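PDB 5MRU: tetracycline Repressor, class A from Pseudomonas sp., which represses the tetracycline resistance gene by binding its operator DNA through a helix-turn-helix region, and loses affinity for it when tetracycline binds. Local coordinates for residues L4-L16 / L41-L55. Residues are numbered along the deposited sequence; the frame is centred on the assembly and turned at random.
Sequences LQPNTVIRAALDL and LYWHFRNKRALLDAL
The hydrophobic core of the TetR-family DNA-binding domain is partly built here, where V9, I10, A13 and L14 of the N-terminal helix meet W43 and F45, at the end of the helix-turn-helix region, and L51, A54 and L55 of the following helix 48-63. The two helix segments run nearly perpendicular, at 97°, with their axes 10.6 Å apart at closest approach. V9 spreads both methyls over one face of the W43 indole: CG2 makes a CH-pi contact 4.0 Å from the centroid of the five-membered ring, and CG1, anti to the backbone N (chi1 173°), reaches the rim of the same face while also nearing the edge of F45. I10 CD1 comes to that phenyl edge too and packs on A54 CB at 3.9 Å. Over one F45 face lies L51 CD1, which links the ring to A13. Helix 27-34 adds L30 against A13 and L34 against W43, closing the three-helix bundle. Ahead of the N-terminal helix, the less well ordered Q5 brings its amide NE2 over the opposite F45 face, the two planes steeply inclined at 62°, so the ring is held between Q5 and L51; Q5 NE2 also gives a weak, bent hydrogen bond to H44 O (3.1 Å). At the other end of the contact, L55 CD2 packs between A13 and L14, 3.7 Å from A13 CB and 3.9 Å from L14 CG.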
loop_
_atom_site.group_PDB
_atom_site.type_symbol
_atom_site.label_atom_id
_atom_site.label_comp_id
_atom_site.label_asym_id
_atom_site.label_seq_id
_atom_site.Cartn_x
_atom_site.Cartn_y
_atom_site.Cartn_z
ATOM N N LEU A 4 4.744 20.226 -20.318
ATOM C CA LEU A 4 4.191 18.841 -20.155
ATOM C C LEU A 4 5.144 17.777 -20.751
ATOM O O LEU A 4 6.318 17.755 -20.363
ATOM C CB LEU A 4 2.780 18.766 -20.755
ATOM N N GLN A 5 4.639 16.929 -21.670
ATOM C CA GLN A 5 5.372 15.782 -22.304
ATOM C C GLN A 5 4.430 14.987 -23.245
ATOM O O GLN A 5 3.302 14.698 -22.846
ATOM C CB GLN A 5 5.910 14.790 -21.250
ATOM C CG GLN A 5 7.041 13.891 -21.747
ATOM C CD GLN A 5 8.390 14.592 -21.683
ATOM O OE1 GLN A 5 8.894 15.143 -22.679
ATOM N NE2 GLN A 5 8.966 14.620 -20.484
ATOM N N PRO A 6 4.891 14.580 -24.468
ATOM C CA PRO A 6 3.996 13.959 -25.511
ATOM C C PRO A 6 3.235 12.633 -25.161
ATOM O O PRO A 6 3.786 11.760 -24.468
ATOM C CB PRO A 6 4.948 13.713 -26.701
ATOM C CG PRO A 6 6.150 14.546 -26.443
ATOM C CD PRO A 6 6.281 14.689 -24.961
ATOM N N ASN A 7 2.005 12.510 -25.680
ATOM C CA ASN A 7 1.100 11.376 -25.433
ATOM C C ASN A 7 1.586 10.103 -26.103
ATOM O O ASN A 7 1.651 9.061 -25.473
ATOM C CB ASN A 7 -0.333 11.695 -25.906
ATOM N N THR A 8 1.936 10.189 -27.374
ATOM C CA THR A 8 2.527 9.061 -28.095
ATOM C C THR A 8 3.661 8.426 -27.230
ATOM O O THR A 8 3.770 7.202 -27.117
ATOM C CB THR A 8 3.004 9.495 -29.524
ATOM O OG1 THR A 8 3.941 10.575 -29.444
ATOM C CG2 THR A 8 1.827 9.973 -30.380
ATOM N N VAL A 9 4.466 9.265 -26.581
ATOM C CA VAL A 9 5.547 8.792 -25.708
ATOM C C VAL A 9 5.005 8.129 -24.437
ATOM O O VAL A 9 5.531 7.108 -23.980
ATOM C CB VAL A 9 6.503 9.950 -25.320
ATOM C CG1 VAL A 9 7.532 9.520 -24.289
ATOM C CG2 VAL A 9 7.269 10.437 -26.528
ATOM N N ILE A 10 3.978 8.730 -23.847
ATOM C CA ILE A 10 3.395 8.190 -22.631
ATOM C C ILE A 10 2.649 6.867 -22.897
ATOM O O ILE A 10 2.762 5.894 -22.142
ATOM C CB ILE A 10 2.469 9.211 -21.970
ATOM C CG1 ILE A 10 3.265 10.460 -21.521
ATOM C CG2 ILE A 10 1.781 8.582 -20.770
ATOM C CD1 ILE A 10 4.124 10.279 -20.264
ATOM N N ARG A 11 1.899 6.832 -23.985
ATOM C CA ARG A 11 1.233 5.631 -24.359
ATOM C C ARG A 11 2.271 4.515 -24.483
ATOM O O ARG A 11 2.095 3.428 -23.955
ATOM C CB ARG A 11 0.498 5.856 -25.669
ATOM C CG ARG A 11 -0.265 4.664 -26.242
ATOM C CD ARG A 11 -1.679 4.551 -25.711
ATOM N NE ARG A 11 -1.743 3.489 -24.721
ATOM C CZ ARG A 11 -2.231 3.602 -23.495
ATOM N NH1 ARG A 11 -2.750 4.740 -23.044
ATOM N NH2 ARG A 11 -2.202 2.545 -22.704
ATOM N N ALA A 12 3.360 4.790 -25.185
ATOM C CA ALA A 12 4.392 3.789 -25.410
ATOM C C ALA A 12 4.990 3.308 -24.066
ATOM O O ALA A 12 5.317 2.118 -23.886
ATOM C CB ALA A 12 5.469 4.368 -26.307
ATOM N N ALA A 13 5.145 4.225 -23.118
ATOM C CA ALA A 13 5.739 3.827 -21.846
ATOM C C ALA A 13 4.748 2.980 -21.050
ATOM O O ALA A 13 5.115 1.945 -20.515
ATOM C CB ALA A 13 6.234 5.018 -21.054
ATOM N N LEU A 14 3.477 3.358 -21.054
ATOM C CA LEU A 14 2.438 2.537 -20.396
ATOM C C LEU A 14 2.389 1.115 -20.945
ATOM O O LEU A 14 2.273 0.142 -20.193
ATOM C CB LEU A 14 1.080 3.209 -20.551
ATOM C CG LEU A 14 1.001 4.466 -19.681
ATOM C CD1 LEU A 14 -0.056 5.399 -20.215
ATOM C CD2 LEU A 14 0.722 4.085 -18.225
ATOM N N ASP A 15 2.512 0.999 -22.258
ATOM C CA ASP A 15 2.400 -0.300 -22.909
ATOM C C ASP A 15 3.606 -1.133 -22.566
ATOM O O ASP A 15 3.493 -2.325 -22.407
ATOM C CB ASP A 15 2.264 -0.157 -24.430
ATOM C CG ASP A 15 0.955 0.499 -24.842
ATOM O OD1 ASP A 15 0.007 0.573 -24.018
ATOM O OD2 ASP A 15 0.865 0.944 -26.001
ATOM N N LEU A 16 4.763 -0.498 -22.429
ATOM C CA LEU A 16 5.981 -1.229 -22.095
ATOM C C LEU A 16 5.924 -1.638 -20.613
ATOM O O LEU A 16 6.255 -2.758 -20.243
ATOM C CB LEU A 16 7.194 -0.352 -22.414
ATOM C CG LEU A 16 8.567 -0.925 -22.067
ATOM C CD1 LEU A 16 8.812 -2.209 -22.828
ATOM C CD2 LEU A 16 9.676 0.097 -22.341
ATOM N N LEU A 41 9.732 13.757 -32.829
ATOM C CA LEU A 41 9.332 14.740 -31.823
ATOM C C LEU A 41 10.026 14.388 -30.502
ATOM O O LEU A 41 10.048 13.221 -30.097
ATOM C CB LEU A 41 7.799 14.766 -31.677
ATOM C CG LEU A 41 7.046 13.426 -31.823
ATOM C CD1 LEU A 41 7.018 12.645 -30.511
ATOM C CD2 LEU A 41 5.643 13.632 -32.438
ATOM N N TYR A 42 10.578 15.406 -29.847
ATOM C CA TYR A 42 11.607 15.210 -28.835
ATOM C C TYR A 42 11.054 14.990 -27.436
ATOM O O TYR A 42 10.064 15.578 -27.037
ATOM C CB TYR A 42 12.530 16.414 -28.854
ATOM C CG TYR A 42 13.672 16.367 -27.896
ATOM C CD1 TYR A 42 14.876 15.774 -28.240
ATOM C CD2 TYR A 42 13.574 16.964 -26.663
ATOM C CE1 TYR A 42 15.954 15.757 -27.362
ATOM C CE2 TYR A 42 14.629 16.939 -25.765
ATOM C CZ TYR A 42 15.822 16.338 -26.119
ATOM O OH TYR A 42 16.858 16.333 -25.214
ATOM N N TRP A 43 11.708 14.129 -26.680
ATOM C CA TRP A 43 11.297 13.932 -25.310
ATOM C C TRP A 43 12.468 13.584 -24.422
ATOM O O TRP A 43 13.419 12.958 -24.857
ATOM C CB TRP A 43 10.268 12.810 -25.215
ATOM C CG TRP A 43 10.813 11.518 -25.665
ATOM C CD1 TRP A 43 10.898 11.070 -26.958
ATOM C CD2 TRP A 43 11.401 10.509 -24.849
ATOM N NE1 TRP A 43 11.487 9.829 -26.983
ATOM C CE2 TRP A 43 11.793 9.457 -25.703
ATOM C CE3 TRP A 43 11.643 10.396 -23.482
ATOM C CZ2 TRP A 43 12.415 8.316 -25.241
ATOM C CZ3 TRP A 43 12.248 9.231 -23.003
ATOM C CH2 TRP A 43 12.628 8.207 -23.889
ATOM N N HIS A 44 12.367 13.970 -23.158
ATOM C CA HIS A 44 13.393 13.664 -22.215
ATOM C C HIS A 44 12.830 13.591 -20.814
ATOM O O HIS A 44 12.071 14.448 -20.425
ATOM C CB HIS A 44 14.529 14.698 -22.250
ATOM C CG HIS A 44 15.572 14.413 -21.234
ATOM N ND1 HIS A 44 16.425 13.342 -21.353
ATOM C CD2 HIS A 44 15.803 14.948 -20.012
ATOM C CE1 HIS A 44 17.166 13.246 -20.265
ATOM N NE2 HIS A 44 16.815 14.217 -19.440
ATOM N N PHE A 45 13.226 12.589 -20.041
ATOM C CA PHE A 45 12.849 12.585 -18.638
ATOM C C PHE A 45 14.047 12.854 -17.722
ATOM O O PHE A 45 15.140 12.321 -17.937
ATOM C CB PHE A 45 12.150 11.280 -18.287
ATOM C CG PHE A 45 10.821 11.120 -18.968
ATOM C CD1 PHE A 45 9.701 11.748 -18.475
ATOM C CD2 PHE A 45 10.701 10.328 -20.126
ATOM C CE1 PHE A 45 8.474 11.585 -19.110
ATOM C CE2 PHE A 45 9.485 10.147 -20.757
ATOM C CZ PHE A 45 8.369 10.787 -20.255
ATOM N N ARG A 46 13.839 13.697 -16.721
ATOM C CA ARG A 46 14.933 14.075 -15.852
ATOM C C ARG A 46 15.537 12.804 -15.203
ATOM O O ARG A 46 16.719 12.706 -14.993
ATOM C CB ARG A 46 14.452 15.135 -14.847
ATOM C CG ARG A 46 15.388 15.409 -13.687
ATOM C CD ARG A 46 15.241 16.839 -13.185
ATOM N NE ARG A 46 15.945 17.087 -11.920
ATOM C CZ ARG A 46 15.554 16.616 -10.728
ATOM N NH1 ARG A 46 14.456 15.847 -10.603
ATOM N NH2 ARG A 46 16.269 16.913 -9.641
ATOM N N ASN A 47 14.718 11.805 -14.939
ATOM C CA ASN A 47 15.192 10.527 -14.439
ATOM C C ASN A 47 14.013 9.591 -14.384
ATOM O O ASN A 47 12.874 9.981 -14.669
ATOM C CB ASN A 47 15.810 10.660 -13.043
ATOM C CG ASN A 47 14.994 11.556 -12.103
ATOM O OD1 ASN A 47 13.759 11.541 -12.096
ATOM N ND2 ASN A 47 15.693 12.327 -11.291
ATOM N N LYS A 48 14.273 8.352 -13.993
ATOM C CA LYS A 48 13.238 7.355 -13.967
ATOM C C LYS A 48 12.051 7.815 -13.139
ATOM O O LYS A 48 10.915 7.642 -13.512
ATOM C CB LYS A 48 13.794 6.048 -13.443
ATOM C CG LYS A 48 12.872 4.884 -13.747
ATOM C CD LYS A 48 13.394 3.536 -13.241
ATOM C CE LYS A 48 12.245 2.535 -13.165
ATOM N NZ LYS A 48 12.760 1.154 -13.021
ATOM N N ARG A 49 12.318 8.448 -12.014
ATOM C CA ARG A 49 11.284 8.782 -11.079
ATOM C C ARG A 49 10.300 9.722 -11.722
ATOM O O ARG A 49 9.084 9.679 -11.459
ATOM C CB ARG A 49 11.925 9.438 -9.866
ATOM C CG ARG A 49 10.950 9.552 -8.710
ATOM C CD ARG A 49 10.165 8.267 -8.461
ATOM N NE ARG A 49 8.780 8.353 -8.881
ATOM C CZ ARG A 49 7.813 7.491 -8.538
ATOM N NH1 ARG A 49 8.026 6.423 -7.767
ATOM N NH2 ARG A 49 6.597 7.722 -8.992
ATOM N N ALA A 50 10.862 10.579 -12.563
ATOM C CA ALA A 50 10.115 11.553 -13.343
ATOM C C ALA A 50 9.229 10.833 -14.359
ATOM O O ALA A 50 8.092 11.240 -14.580
ATOM C CB ALA A 50 11.072 12.485 -14.060
ATOM N N LEU A 51 9.753 9.784 -14.981
ATOM C CA LEU A 51 8.949 8.943 -15.857
ATOM C C LEU A 51 7.774 8.322 -15.109
ATOM O O LEU A 51 6.638 8.341 -15.610
ATOM C CB LEU A 51 9.788 7.825 -16.513
ATOM C CG LEU A 51 9.036 6.830 -17.411
ATOM C CD1 LEU A 51 8.062 7.486 -18.394
ATOM C CD2 LEU A 51 10.014 5.917 -18.137
ATOM N N LEU A 52 8.046 7.783 -13.921
ATOM C CA LEU A 52 7.008 7.135 -13.154
ATOM C C LEU A 52 6.038 8.200 -12.590
ATOM O O LEU A 52 4.865 7.924 -12.374
ATOM C CB LEU A 52 7.618 6.286 -12.039
ATOM C CG LEU A 52 8.636 5.223 -12.469
ATOM C CD1 LEU A 52 9.176 4.424 -11.287
ATOM C CD2 LEU A 52 8.046 4.286 -13.484
ATOM N N ASP A 53 6.496 9.418 -12.342
ATOM C CA ASP A 53 5.528 10.451 -11.929
ATOM C C ASP A 53 4.548 10.777 -13.043
ATOM O O ASP A 53 3.346 10.878 -12.804
ATOM C CB ASP A 53 6.208 11.699 -11.402
ATOM C CG ASP A 53 6.746 11.497 -9.998
ATOM O OD1 ASP A 53 6.534 10.411 -9.408
ATOM O OD2 ASP A 53 7.400 12.432 -9.468
ATOM N N ALA A 54 5.058 10.891 -14.267
ATOM C CA ALA A 54 4.214 11.116 -15.436
ATOM C C ALA A 54 3.238 9.930 -15.649
ATOM O O ALA A 54 2.039 10.127 -15.896
ATOM C CB ALA A 54 5.070 11.354 -16.670
ATOM N N LEU A 55 3.720 8.707 -15.548
ATOM C CA LEU A 55 2.828 7.587 -15.746
ATOM C C LEU A 55 1.799 7.577 -14.640
ATOM O O LEU A 55 0.653 7.331 -14.882
ATOM C CB LEU A 55 3.585 6.272 -15.762
ATOM C CG LEU A 55 4.692 6.123 -16.815
ATOM C CD1 LEU A 55 5.420 4.801 -16.567
ATOM C CD2 LEU A 55 4.215 6.238 -18.261
#